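Local coordinates for glutathione peroxidase (Hypocrea jecorina, PDB 6VPD), which probably reduces hydroperoxides to alcohols with thioredoxin as the electron donor, as a thioredoxin peroxidase of the glutathione peroxidase family, at residues V34-G37 / E41-L44; N93-Q98 / E149-N154; N125-D130 / W137-K142; K157-I160 / V166-R169. One frame throughout, in Å; residues are numbered along the deposited sequence.

Contact 1. Residues V34-G37 / E41-L44; sequences VPDG and EVDL
Glu41 folds its side chain back over the backbone that joins Val34 to Pro35. Beyond CB, Glu41 CG lies 3.9 Å from Val34 O. The turn about CB-CG (chi2 57°) then brings CD beside the Val34 carbonyl. The two carboxylate oxygens meet different atoms. OE1 lies 3.2 Å from Pro35 N, which carries no hydrogen to give, so this is packing and not a bond. OE2 lies along the proline ring, 3.6 Å from Pro35 CB. The strands 33-35 and 41-43 form the N-terminal beta hairpin of this glutathione peroxidase, a member of the thioredoxin-fold superfamily. Val34 and Val42 are its antiparallel hydrogen-bonded pair. Val34 N gives to Val42 O at 2.9 Å, and Val42 N gives back to Val34 O at 2.6 Å. On the face that carries these two valines, Val34 CG2 meets Leu44 CD2 at 3.9 Å, and the leucine lies roughly perpendicular to the valine. Strand 85-92 backs this apolar patch with Phe90 and Leu88. Beyond the strand, Asp36 passes across Val42, with OD2 3.5 Å from Val42 CG2. The other oxygen, Asp36 OD1, accepts a bond from Asn40 N in the turn.

Contact 2. Residues N93-Q98 / E149-N154; sequences NQFGSQ and ERVKWN
Val151 O is held by one hydrogen bond and touched by the rim of an aromatic ring. Asn127 ND2 gives it the bond, and the ring is that of Phe95, whose CE1 lies 3.3 Å from Val151 O, near the ring plane. No hydrogen bond joins the two segments directly. Phe95 carries the contact instead, since its side chain sets out toward the other loop. Its CG stands anti to the carbonyl carbon (chi1 -56°), which lays one face of the ring against the backbone of Trp153 and Asn154. Trp153 C sits 3.8 Å above the plane, over the ring centre, and Asn154 N lies over the same face nearer the rim. Gln94 CB lies over the opposite face. The Asn-Gln-Phe-Gly run and the Trp-Asn pair are both sequence signatures of glutathione peroxidases. The side chain of Asn154 is about 11 Å from that of Cys61, the predicted active-site residue. At the root of the phenylalanine, Phe95 CB lies 3.6 Å from Trp153 CZ3. The two ring planes stand at 68°, an oblique pairing. The Asn154 side chain runs antiparallel to that of Phe95, its amide plane 84° from the ring, with OD1 3.3 Å from Phe95 CB. The far end of the ring meets a valine methyl, Phe95 CZ to Val151 CG1 at 3.9 Å. With an alanine here, the Trp153-Asn154 backbone would probably lose the surface it rests on, and a gap would open beside Val151. Lys178 of the second subunit packs on Trp153.

Contact 3. Residues N125-D130 / W137-K142; sequences NVNGDD and WLKKEK
Lys139 reaches from helix 133-141 to the loop 125-130 and ends at three oxygen acceptors. Two of its hydrogen bonds are direct. Lys139 NZ gives to Val126 O at 2.7 Å, in the carbonyl plane and on a lone pair, with a C=O...N angle of 145°. The second bond, from Lys139 NZ to Asn127 OD1, is weak at 3.3 Å. The amide of Asn127 is turned mainly to another loop, where ND2 gives to Val151 O. A third link runs through water. The water accepts from Lys139 NZ at 2.6 Å and donates to Gly128 O at 2.8 Å. Gly128 has a positive phi (90°), where a CB would press on the carbonyl oxygen of Asn127. Packing is slight and falls on the end of the lysine chain. The chain bends at its second and third torsions (chi3 68°), and this brings Lys139 CE to 3.4 Å from Asn127 OD1. Two charged residues of the 149-154 loop stand near: Arg150, with NH1 close to Lys139 NZ, and Glu149. The contact pins the loop before helix 133-141 to the side of that helix. Lys139 is a buried residue, and its direct partners here are neutral oxygens. Arg150 nearby would be expected to disfavour the charge, but the Glu149 carboxylate also lies close, though not in contact, and would probably offset it.

Contact 4. Residues K157-I160 / V166-R169; sequences KFLI and VIGR
Ile167 and Gly168 both face Leu159, which makes a classic beta bulge in this antiparallel pair. Ile167 N gives to Leu159 O at 2.8 Å, almost straight onto the carbonyl. Leu159 N gives to Gly168 O at 2.9 Å, where the donor is tilted 25° from the carbonyl plane. On the bulge side, Ile167 CG1 stands between its own backbone N and carbonyl carbon (chi1 66°), which brings it to 3.6 Å from Leu159 CG. The strands form the hairpin at the edge of the central mixed sheet of this thioredoxin fold, with 166-170 as an outermost strand within the chain. Helix 176-188 packs on Leu159 and Ile167. Helix 133-141 covers the other face, where Phe158, Ile160 and Val166 lie. There Val166 CG1 lies at the edge of the Phe158 ring, 4.0 Å from Phe158 CD2, and Ile160 CD1 meets Val166 CG2 at 3.9 Å. Arg169 shares this face. Its chain is extended from CG to NE and runs side by side with Phe158, Arg169 CD lying 3.6 Å from Phe158 CE2. Arg169 CG lies over one face of the ring. Phe158 CZ in turn sits over one face of the guanidinium, toward its rim, with the two planes 47° apart. The polar bonds of the guanidinium go to neighbouring loops: NE forms a salt bridge with Glu156, NH1 gives to Lys142 O and NH2 to Glu149 O. With a leucine in its place, the Glu156 carboxylate would probably be left without its charged partner and both carbonyls without their donor.

In the fold
From the N terminus, contact 1 comes first and closes a three-residue turn between two short strands. It touches none of the other contacts; its nearest atoms are about 8 Å from those of contacts 3 and 4. Contact 2 closes a loop of 50 residues, part of it not modelled, and contact 3 is nested in it, between the loop before helix 133-141 and the C-terminal half of that helix. The two touch where Gln94 NE2 bonds to Asn127 O. Contact 4 follows in series as the hairpin that precedes the last helix, 176-188, with a five-residue turn. Leu138 of contact 3 packs on its sheet face. Contacts 2, 3 and 4 join loops, helix and central sheet.

Contact 1. Residues V34-G37 / E41-L44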
# COMPACT_ATOMS: atom_id res chain seq x y z
N VAL A 34 9.21 -21.82 12.71
CA VAL A 34 9.75 -20.91 11.70
C VAL A 34 11.25 -20.82 11.89
O VAL A 34 11.77 -21.05 12.99
CB VAL A 34 9.12 -19.50 11.81
CG1 VAL A 34 7.63 -19.52 11.48
CG2 VAL A 34 9.33 -18.97 13.21
N PRO A 35 11.99 -20.46 10.84
CA PRO A 35 13.43 -20.26 10.99
C PRO A 35 13.75 -18.86 11.48
O PRO A 35 13.16 -17.88 11.03
CB PRO A 35 13.97 -20.46 9.57
CG PRO A 35 12.86 -19.89 8.73
CD PRO A 35 11.56 -20.26 9.44
N ASP A 36 14.70 -18.77 12.42
CA ASP A 36 15.22 -17.45 12.75
C ASP A 36 16.31 -17.08 11.75
O ASP A 36 16.64 -17.84 10.84
CB ASP A 36 15.72 -17.39 14.19
CG ASP A 36 16.72 -18.49 14.51
OD1 ASP A 36 17.40 -18.99 13.58
OD2 ASP A 36 16.83 -18.86 15.70
N GLY A 37 16.90 -15.89 11.94
CA GLY A 37 17.91 -15.42 11.01
C GLY A 37 19.01 -16.43 10.75
O GLY A 37 19.37 -16.70 9.60
N GLU A 41 15.66 -23.37 13.71
CA GLU A 41 14.21 -23.42 13.79
C GLU A 41 13.74 -22.95 15.15
O GLU A 41 14.28 -23.35 16.18
CB GLU A 41 13.70 -24.83 13.45
CG GLU A 41 12.49 -24.81 12.49
CD GLU A 41 12.79 -24.06 11.17
OE1 GLU A 41 11.83 -23.66 10.46
OE2 GLU A 41 14.00 -23.86 10.82
N VAL A 42 12.79 -22.02 15.13
CA VAL A 42 12.17 -21.43 16.31
C VAL A 42 10.81 -22.07 16.48
O VAL A 42 10.04 -22.19 15.51
CB VAL A 42 12.01 -19.90 16.16
CG1 VAL A 42 11.17 -19.33 17.32
CG2 VAL A 42 13.36 -19.22 16.03
N ASP A 43 10.50 -22.49 17.70
CA ASP A 43 9.17 -22.99 17.99
C ASP A 43 8.31 -21.84 18.50
O ASP A 43 8.65 -21.19 19.50
CB ASP A 43 9.20 -24.13 18.99
CG ASP A 43 7.89 -24.89 19.02
OD1 ASP A 43 6.84 -24.29 18.65
OD2 ASP A 43 7.91 -26.08 19.38
N LEU A 44 7.20 -21.59 17.81
CA LEU A 44 6.32 -20.48 18.18
C LEU A 44 5.48 -20.76 19.42
O LEU A 44 4.89 -19.84 19.98
CB LEU A 44 5.43 -20.11 16.98
CG LEU A 44 6.22 -19.46 15.83
CD1 LEU A 44 5.29 -19.04 14.73
CD2 LEU A 44 7.04 -18.27 16.30

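Contact 2. Residues N93-Q98 / E149-N154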
# COMPACT_ATOMS: atom_id res chain seq x y z
N ASN A 93 11.81 -11.01 0.08
CA ASN A 93 12.36 -10.43 -1.14
C ASN A 93 11.33 -10.33 -2.25
O ASN A 93 11.67 -9.84 -3.34
CB ASN A 93 13.55 -11.28 -1.62
CG ASN A 93 13.13 -12.68 -2.04
OD1 ASN A 93 12.04 -13.15 -1.69
ND2 ASN A 93 13.99 -13.36 -2.81
N GLN A 94 10.10 -10.75 -2.01
CA GLN A 94 9.10 -10.90 -3.06
C GLN A 94 8.49 -9.59 -3.53
O GLN A 94 7.64 -9.63 -4.41
CB GLN A 94 7.97 -11.83 -2.61
CG GLN A 94 8.31 -13.31 -2.61
CD GLN A 94 7.12 -14.20 -2.19
OE1 GLN A 94 6.25 -13.78 -1.43
NE2 GLN A 94 7.09 -15.43 -2.69
N PHE A 95 8.86 -8.43 -2.99
CA PHE A 95 8.20 -7.17 -3.38
C PHE A 95 9.24 -6.16 -3.87
O PHE A 95 9.45 -5.10 -3.28
CB PHE A 95 7.36 -6.60 -2.21
CG PHE A 95 6.33 -7.56 -1.68
CD1 PHE A 95 5.11 -7.73 -2.33
CD2 PHE A 95 6.59 -8.32 -0.54
CE1 PHE A 95 4.17 -8.63 -1.84
CE2 PHE A 95 5.66 -9.23 -0.06
CZ PHE A 95 4.45 -9.38 -0.70
N GLY A 96 9.90 -6.49 -4.99
CA GLY A 96 10.79 -5.57 -5.68
C GLY A 96 10.72 -5.73 -7.19
O GLY A 96 10.75 -6.87 -7.69
N SER A 97 10.64 -4.63 -7.94
CA SER A 97 10.35 -4.68 -9.36
C SER A 97 11.59 -4.43 -10.22
O SER A 97 12.40 -3.54 -9.95
CB SER A 97 9.24 -3.68 -9.72
OG SER A 97 8.77 -3.94 -11.04
N GLN A 98 11.73 -5.26 -11.25
CA GLN A 98 12.82 -5.28 -12.21
C GLN A 98 12.84 -4.01 -13.07
O GLN A 98 12.69 -4.05 -14.29
CB GLN A 98 12.69 -6.52 -13.11
CG GLN A 98 12.20 -7.80 -12.38
CD GLN A 98 10.69 -7.81 -12.02
OE1 GLN A 98 10.03 -6.76 -12.00
NE2 GLN A 98 10.17 -8.99 -11.71
N GLU A 149 -6.44 -12.85 -0.66
CA GLU A 149 -5.65 -13.56 0.34
C GLU A 149 -4.16 -13.20 0.27
O GLU A 149 -3.50 -13.13 1.32
CB GLU A 149 -5.90 -15.06 0.16
CG GLU A 149 -5.21 -15.92 1.17
CD GLU A 149 -5.60 -17.38 1.07
OE1 GLU A 149 -6.79 -17.66 0.76
OE2 GLU A 149 -4.71 -18.24 1.30
N ARG A 150 -3.63 -12.92 -0.92
CA ARG A 150 -2.23 -12.50 -1.09
C ARG A 150 -1.88 -11.28 -0.24
O ARG A 150 -2.67 -10.34 -0.09
CB ARG A 150 -1.93 -12.18 -2.56
CG ARG A 150 -1.89 -13.40 -3.51
CD ARG A 150 -0.58 -14.16 -3.32
NE ARG A 150 -0.58 -15.55 -3.78
CZ ARG A 150 -1.09 -16.57 -3.09
NH1 ARG A 150 -1.63 -16.34 -1.89
NH2 ARG A 150 -1.01 -17.80 -3.60
N VAL A 151 -0.65 -11.30 0.30
CA VAL A 151 -0.02 -10.09 0.81
C VAL A 151 0.35 -9.19 -0.35
O VAL A 151 1.02 -9.61 -1.30
CB VAL A 151 1.20 -10.45 1.66
CG1 VAL A 151 1.87 -9.20 2.18
CG2 VAL A 151 0.78 -11.36 2.81
N LYS A 152 -0.08 -7.94 -0.28
CA LYS A 152 0.09 -7.03 -1.41
C LYS A 152 1.49 -6.45 -1.46
O LYS A 152 2.07 -6.33 -2.54
CB LYS A 152 -0.95 -5.90 -1.33
CG LYS A 152 -2.38 -6.41 -1.15
CD LYS A 152 -3.24 -5.44 -0.32
CE LYS A 152 -4.24 -6.20 0.57
NZ LYS A 152 -5.02 -5.30 1.49
N TRP A 153 2.06 -6.09 -0.31
CA TRP A 153 3.31 -5.33 -0.29
C TRP A 153 4.08 -5.70 0.98
O TRP A 153 3.61 -6.49 1.81
CB TRP A 153 2.99 -3.84 -0.39
CG TRP A 153 4.15 -2.94 -0.70
CD1 TRP A 153 4.60 -1.88 0.05
CD2 TRP A 153 5.01 -3.02 -1.84
NE1 TRP A 153 5.68 -1.29 -0.56
CE2 TRP A 153 5.97 -1.97 -1.72
CE3 TRP A 153 5.09 -3.87 -2.94
CZ2 TRP A 153 6.97 -1.77 -2.66
CZ3 TRP A 153 6.10 -3.68 -3.87
CH2 TRP A 153 7.02 -2.62 -3.74
N ASN A 154 5.27 -5.13 1.12
CA ASN A 154 6.00 -5.31 2.37
C ASN A 154 5.18 -4.71 3.52
O ASN A 154 4.39 -3.78 3.32
CB ASN A 154 7.38 -4.64 2.33
CG ASN A 154 8.16 -4.94 1.06
OD1 ASN A 154 8.62 -6.06 0.83
ND2 ASN A 154 8.36 -3.91 0.24

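Contact 3. Residues N125-D130 / W137-K142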
# COMPACT_ATOMS: atom_id res chain seq x y z
N ASN A 125 9.14 -16.81 2.05
CA ASN A 125 8.19 -16.37 1.05
C ASN A 125 6.81 -16.29 1.69
O ASN A 125 6.39 -17.22 2.37
CB ASN A 125 8.18 -17.31 -0.14
CG ASN A 125 9.41 -17.14 -0.99
OD1 ASN A 125 9.44 -16.27 -1.86
ND2 ASN A 125 10.44 -17.92 -0.72
N VAL A 126 6.14 -15.15 1.50
CA VAL A 126 4.78 -15.01 2.00
C VAL A 126 3.73 -15.38 0.97
O VAL A 126 2.56 -15.52 1.33
CB VAL A 126 4.48 -13.59 2.52
CG1 VAL A 126 5.46 -13.21 3.63
CG2 VAL A 126 4.50 -12.56 1.39
N ASN A 127 4.12 -15.56 -0.30
CA ASN A 127 3.16 -15.76 -1.38
C ASN A 127 3.63 -16.87 -2.30
O ASN A 127 4.81 -17.22 -2.35
CB ASN A 127 2.97 -14.49 -2.19
CG ASN A 127 2.12 -13.49 -1.47
OD1 ASN A 127 1.25 -13.88 -0.70
ND2 ASN A 127 2.37 -12.20 -1.70
N GLY A 128 2.68 -17.44 -3.03
CA GLY A 128 2.98 -18.55 -3.91
C GLY A 128 2.82 -19.88 -3.21
O GLY A 128 2.54 -19.99 -2.01
N ASP A 129 2.99 -20.94 -4.02
CA ASP A 129 2.92 -22.30 -3.51
C ASP A 129 4.14 -22.62 -2.66
O ASP A 129 4.12 -23.61 -1.90
CB ASP A 129 2.80 -23.30 -4.67
CG ASP A 129 1.49 -23.16 -5.44
OD1 ASP A 129 0.41 -23.13 -4.80
OD2 ASP A 129 1.54 -23.09 -6.69
N ASP A 130 5.17 -21.80 -2.78
CA ASP A 130 6.38 -21.83 -1.99
C ASP A 130 6.26 -21.04 -0.68
O ASP A 130 7.25 -20.95 0.05
CB ASP A 130 7.51 -21.23 -2.81
CG ASP A 130 7.20 -19.80 -3.25
OD1 ASP A 130 6.10 -19.58 -3.82
OD2 ASP A 130 8.02 -18.89 -2.99
N TRP A 137 -1.35 -20.28 6.38
CA TRP A 137 -2.39 -20.28 7.41
C TRP A 137 -2.88 -18.87 7.71
O TRP A 137 -4.09 -18.62 7.74
CB TRP A 137 -1.85 -20.97 8.66
CG TRP A 137 -2.82 -21.03 9.79
CD1 TRP A 137 -3.83 -21.93 9.97
CD2 TRP A 137 -2.85 -20.16 10.93
NE1 TRP A 137 -4.48 -21.68 11.14
CE2 TRP A 137 -3.90 -20.59 11.76
CE3 TRP A 137 -2.07 -19.07 11.34
CZ2 TRP A 137 -4.21 -19.97 12.96
CZ3 TRP A 137 -2.39 -18.44 12.52
CH2 TRP A 137 -3.44 -18.89 13.32
N LEU A 138 -1.95 -17.92 7.96
CA LEU A 138 -2.34 -16.54 8.26
C LEU A 138 -3.27 -15.97 7.19
O LEU A 138 -4.22 -15.25 7.50
CB LEU A 138 -1.11 -15.64 8.40
CG LEU A 138 -0.26 -15.76 9.67
CD1 LEU A 138 0.91 -14.80 9.62
CD2 LEU A 138 -1.06 -15.55 10.93
N LYS A 139 -3.01 -16.28 5.92
CA LYS A 139 -3.75 -15.66 4.82
C LYS A 139 -5.17 -16.21 4.72
O LYS A 139 -6.12 -15.43 4.58
CB LYS A 139 -2.97 -15.84 3.52
CG LYS A 139 -1.83 -14.80 3.34
CD LYS A 139 -0.59 -15.37 2.64
CE LYS A 139 -0.83 -15.70 1.20
NZ LYS A 139 0.17 -16.68 0.73
N LYS A 140 -5.34 -17.54 4.80
CA LYS A 140 -6.67 -18.14 4.88
C LYS A 140 -7.43 -17.67 6.10
O LYS A 140 -8.63 -17.37 6.02
CB LYS A 140 -6.57 -19.67 4.93
CG LYS A 140 -6.08 -20.34 3.66
CD LYS A 140 -7.11 -20.23 2.55
CE LYS A 140 -6.60 -20.81 1.25
NZ LYS A 140 -7.50 -20.49 0.12
N GLU A 141 -6.77 -17.62 7.26
CA GLU A 141 -7.45 -17.30 8.51
C GLU A 141 -7.96 -15.87 8.55
O GLU A 141 -8.94 -15.58 9.25
CB GLU A 141 -6.53 -17.56 9.69
CG GLU A 141 -6.38 -19.04 9.97
CD GLU A 141 -7.72 -19.72 10.28
OE1 GLU A 141 -8.06 -20.73 9.62
OE2 GLU A 141 -8.45 -19.22 11.18
N LYS A 142 -7.32 -14.95 7.84
CA LYS A 142 -7.74 -13.56 7.83
C LYS A 142 -7.46 -13.00 6.44
O LYS A 142 -6.38 -12.45 6.17
CB LYS A 142 -7.03 -12.75 8.91
CG LYS A 142 -7.70 -11.42 9.21
CD LYS A 142 -8.81 -11.53 10.22
CE LYS A 142 -9.53 -10.20 10.33
NZ LYS A 142 -10.89 -10.32 10.95
O HOH W 1 0.37 -18.99 -0.48

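Contact 4. Residues K157-I160 / V166-R169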
# COMPACT_ATOMS: atom_id res chain seq x y z
N LYS A 157 0.61 -6.52 8.30
CA LYS A 157 0.68 -6.95 9.70
C LYS A 157 -0.48 -7.89 10.03
O LYS A 157 -1.62 -7.66 9.61
CB LYS A 157 0.62 -5.74 10.66
CG LYS A 157 1.65 -4.69 10.40
CD LYS A 157 1.10 -3.54 9.58
CE LYS A 157 2.03 -2.33 9.63
NZ LYS A 157 2.02 -1.55 8.35
N PHE A 158 -0.20 -8.95 10.80
CA PHE A 158 -1.22 -9.80 11.41
C PHE A 158 -1.06 -9.78 12.93
O PHE A 158 0.05 -9.88 13.44
CB PHE A 158 -1.15 -11.25 10.98
CG PHE A 158 -1.27 -11.48 9.52
CD1 PHE A 158 -0.18 -11.27 8.67
CD2 PHE A 158 -2.45 -11.99 8.98
CE1 PHE A 158 -0.29 -11.53 7.31
CE2 PHE A 158 -2.57 -12.25 7.61
CZ PHE A 158 -1.49 -12.01 6.77
N LEU A 159 -2.18 -9.69 13.64
CA LEU A 159 -2.19 -9.66 15.09
C LEU A 159 -2.71 -10.99 15.63
O LEU A 159 -3.83 -11.40 15.29
CB LEU A 159 -3.05 -8.50 15.58
CG LEU A 159 -3.14 -8.30 17.09
CD1 LEU A 159 -1.75 -8.08 17.65
CD2 LEU A 159 -4.08 -7.13 17.42
N ILE A 160 -1.90 -11.66 16.47
CA ILE A 160 -2.25 -12.94 17.08
C ILE A 160 -2.68 -12.69 18.52
O ILE A 160 -1.89 -12.19 19.33
CB ILE A 160 -1.07 -13.93 17.05
CG1 ILE A 160 -0.39 -14.05 15.67
CG2 ILE A 160 -1.58 -15.28 17.54
CD1 ILE A 160 -1.29 -14.37 14.53
N VAL A 166 -5.92 -15.47 14.57
CA VAL A 166 -5.65 -14.18 13.94
C VAL A 166 -6.81 -13.24 14.24
O VAL A 166 -7.95 -13.51 13.87
CB VAL A 166 -5.43 -14.34 12.44
CG1 VAL A 166 -5.10 -12.98 11.81
CG2 VAL A 166 -4.32 -15.33 12.20
N ILE A 167 -6.52 -12.14 14.93
CA ILE A 167 -7.55 -11.17 15.28
C ILE A 167 -7.50 -9.92 14.43
O ILE A 167 -8.40 -9.09 14.55
CB ILE A 167 -7.51 -10.81 16.78
CG1 ILE A 167 -6.24 -10.06 17.13
CG2 ILE A 167 -7.61 -12.06 17.66
CD1 ILE A 167 -5.96 -10.06 18.63
N GLY A 168 -6.51 -9.75 13.57
CA GLY A 168 -6.42 -8.52 12.80
C GLY A 168 -5.44 -8.59 11.64
O GLY A 168 -4.39 -9.21 11.76
N ARG A 169 -5.77 -7.98 10.51
CA ARG A 169 -4.83 -7.82 9.42
C ARG A 169 -4.90 -6.39 8.91
O ARG A 169 -6.00 -5.87 8.68
CB ARG A 169 -5.13 -8.80 8.30
CG ARG A 169 -4.28 -8.62 7.06
CD ARG A 169 -4.59 -9.72 6.07
NE ARG A 169 -3.83 -9.59 4.85
CZ ARG A 169 -3.76 -10.54 3.92
NH1 ARG A 169 -4.41 -11.70 4.08
NH2 ARG A 169 -3.04 -10.31 2.82